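Arf-GAP domain and FG repeat-containing protein 1 (PDB 2OLM) acts as a cofactor of HIV-1 Rev and is required for vesicle docking or fusion in acrosome biogenesis, its zinc-binding Arf-GAP domain being the part described here. Local coordinates at residues P36-M41 with S50-L55. Numbering follows the deposited sequence.
Sequences PTYVNM and SCSGSL. With ZN (zinc ion), chain B.
Y38 and N40, alternate residues of strand 38-40, meet S52 and L55, one turn apart on helix 49-55, in a small buried contact of 142 Å² where the helix lies against one face of the three-stranded antiparallel sheet. It rests on van der Waals contact alone, without a hydrogen bond across it. The backbones come nearest at Y38 and S52, whose CA atoms are 7.1 Å apart. There the hydroxyl OG of S52 sits 3.3 Å from CB of Y38 and 3.6 Å from its CG, approaching the root of the ring obliquely. With OG beside its own backbone N (chi1 -65°), S52 hydrogen-bonds to the carbonyl O of C48, the residue just ahead of the helix, which satisfies its hydroxyl. Strand 38-40, the middle strand of the sheet, and the start of the helix fall within the predicted C4-type zinc finger of the Arf-GAP domain. Its last ligand, C51, precedes S52 and binds the zinc ion through SG at 2.4 Å, with C28, C31 and C48 completing the site. At the other end of the contact the amide of N40 reaches the branched tip of L55, ND2 lying 3.7 Å from CD1 and 3.9 Å from CD2. CG stands anti to the backbone N of N40 (chi1 176°), bringing ND2 to L55, and both ends of the amide are held: OD1 accepts from the backbone N of T42 in an Asx turn and ND2 bonds to ND1 of H62. Helix 109-121 also packs on this helix, V112 and L116 against S54, L116 and Y120 against L55.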
loop_
_atom_site.group_PDB
_atom_site.type_symbol
_atom_site.label_atom_id
_atom_site.label_comp_id
_atom_site.label_asym_id
_atom_site.label_seq_id
_atom_site.Cartn_x
_atom_site.Cartn_y
_atom_site.Cartn_z
ATOM N N PRO A 36 2.262 -5.656 -12.131
ATOM C CA PRO A 36 3.556 -5.143 -11.698
ATOM C C PRO A 36 3.804 -5.275 -10.206
ATOM O O PRO A 36 2.891 -5.161 -9.392
ATOM C CB PRO A 36 3.532 -3.682 -12.119
ATOM C CG PRO A 36 2.152 -3.335 -12.292
ATOM C CD PRO A 36 1.359 -4.584 -12.534
ATOM N N THR A 37 5.083 -5.469 -9.902
ATOM C CA THR A 37 5.609 -5.575 -8.549
ATOM C C THR A 37 6.714 -4.528 -8.266
ATOM O O THR A 37 7.112 -4.325 -7.126
ATOM C CB THR A 37 6.228 -6.957 -8.360
ATOM O OG1 THR A 37 7.045 -7.290 -9.479
ATOM C CG2 THR A 37 5.111 -8.024 -8.265
ATOM N N TYR A 38 7.296 -3.948 -9.340
ATOM C CA TYR A 38 8.368 -2.945 -9.248
ATOM C C TYR A 38 8.020 -1.730 -10.089
ATOM O O TYR A 38 7.228 -1.809 -11.006
ATOM C CB TYR A 38 9.713 -3.521 -9.733
ATOM C CG TYR A 38 10.254 -4.515 -8.714
ATOM C CD1 TYR A 38 11.251 -4.156 -7.826
ATOM C CD2 TYR A 38 9.703 -5.770 -8.604
ATOM C CE1 TYR A 38 11.694 -5.017 -6.858
ATOM C CE2 TYR A 38 10.149 -6.654 -7.629
ATOM C CZ TYR A 38 11.122 -6.261 -6.767
ATOM O OH TYR A 38 11.517 -7.137 -5.750
ATOM N N VAL A 39 8.608 -0.608 -9.718
ATOM C CA VAL A 39 8.662 0.539 -10.637
ATOM C C VAL A 39 10.055 0.641 -11.219
ATOM O O VAL A 39 11.075 0.437 -10.551
ATOM C CB VAL A 39 8.287 1.887 -10.016
ATOM C CG1 VAL A 39 6.752 1.957 -9.696
ATOM C CG2 VAL A 39 9.149 2.180 -8.807
ATOM N N ASN A 40 10.083 0.912 -12.526
ATOM C CA ASN A 40 11.302 1.176 -13.248
ATOM C C ASN A 40 11.456 2.676 -13.254
ATOM O O ASN A 40 10.801 3.386 -14.018
ATOM C CB ASN A 40 11.264 0.615 -14.646
ATOM C CG ASN A 40 12.463 0.964 -15.446
ATOM O OD1 ASN A 40 13.295 1.706 -14.965
ATOM N ND2 ASN A 40 12.571 0.429 -16.682
ATOM N N MET A 41 12.278 3.178 -12.332
ATOM C CA MET A 41 12.506 4.611 -12.167
ATOM C C MET A 41 13.285 5.260 -13.289
ATOM O O MET A 41 13.235 6.462 -13.453
ATOM C CB MET A 41 13.245 4.876 -10.824
ATOM C CG MET A 41 12.323 4.731 -9.578
ATOM S SD MET A 41 10.854 5.789 -9.594
ATOM C CE MET A 41 11.535 7.328 -9.950
ATOM N N SER A 50 10.046 -10.592 -13.195
ATOM C CA SER A 50 10.837 -11.208 -14.202
ATOM C C SER A 50 11.437 -10.153 -15.154
ATOM O O SER A 50 12.615 -10.186 -15.466
ATOM C CB SER A 50 10.028 -12.246 -14.976
ATOM O OG SER A 50 10.836 -12.882 -15.907
ATOM N N CYS A 51 10.597 -9.219 -15.573
ATOM C CA CYS A 51 11.118 -8.168 -16.430
ATOM C C CYS A 51 12.093 -7.300 -15.684
ATOM O O CYS A 51 13.093 -6.881 -16.302
ATOM C CB CYS A 51 9.990 -7.323 -16.977
ATOM S SG CYS A 51 9.001 -8.183 -18.270
ATOM N N SER A 52 11.865 -7.059 -14.387
ATOM C CA SER A 52 12.839 -6.312 -13.587
ATOM C C SER A 52 14.206 -7.001 -13.603
ATOM O O SER A 52 15.253 -6.356 -13.739
ATOM C CB SER A 52 12.357 -6.154 -12.174
ATOM O OG SER A 52 11.195 -5.365 -12.083
ATOM N N GLY A 53 14.223 -8.327 -13.472
ATOM C CA GLY A 53 15.480 -9.041 -13.565
ATOM C C GLY A 53 16.186 -8.820 -14.899
ATOM O O GLY A 53 17.407 -8.636 -14.952
ATOM N N SER A 54 15.427 -8.842 -15.998
ATOM C CA SER A 54 16.000 -8.597 -17.323
ATOM C C SER A 54 16.468 -7.139 -17.539
ATOM O O SER A 54 17.501 -6.914 -18.172
ATOM C CB SER A 54 15.028 -8.995 -18.431
ATOM O OG SER A 54 14.824 -10.413 -18.373
ATOM N N LEU A 55 15.721 -6.191 -17.000
ATOM C CA LEU A 55 16.089 -4.765 -17.046
ATOM C C LEU A 55 17.408 -4.521 -16.348
ATOM O O LEU A 55 18.176 -3.600 -16.740
ATOM C CB LEU A 55 15.003 -3.951 -16.389
ATOM C CG LEU A 55 13.706 -3.746 -17.235
ATOM C CD1 LEU A 55 12.533 -3.294 -16.359
ATOM C CD2 LEU A 55 13.935 -2.758 -18.424
HETATM ZN ZN ZN B . 6.906 -8.276 -17.209
#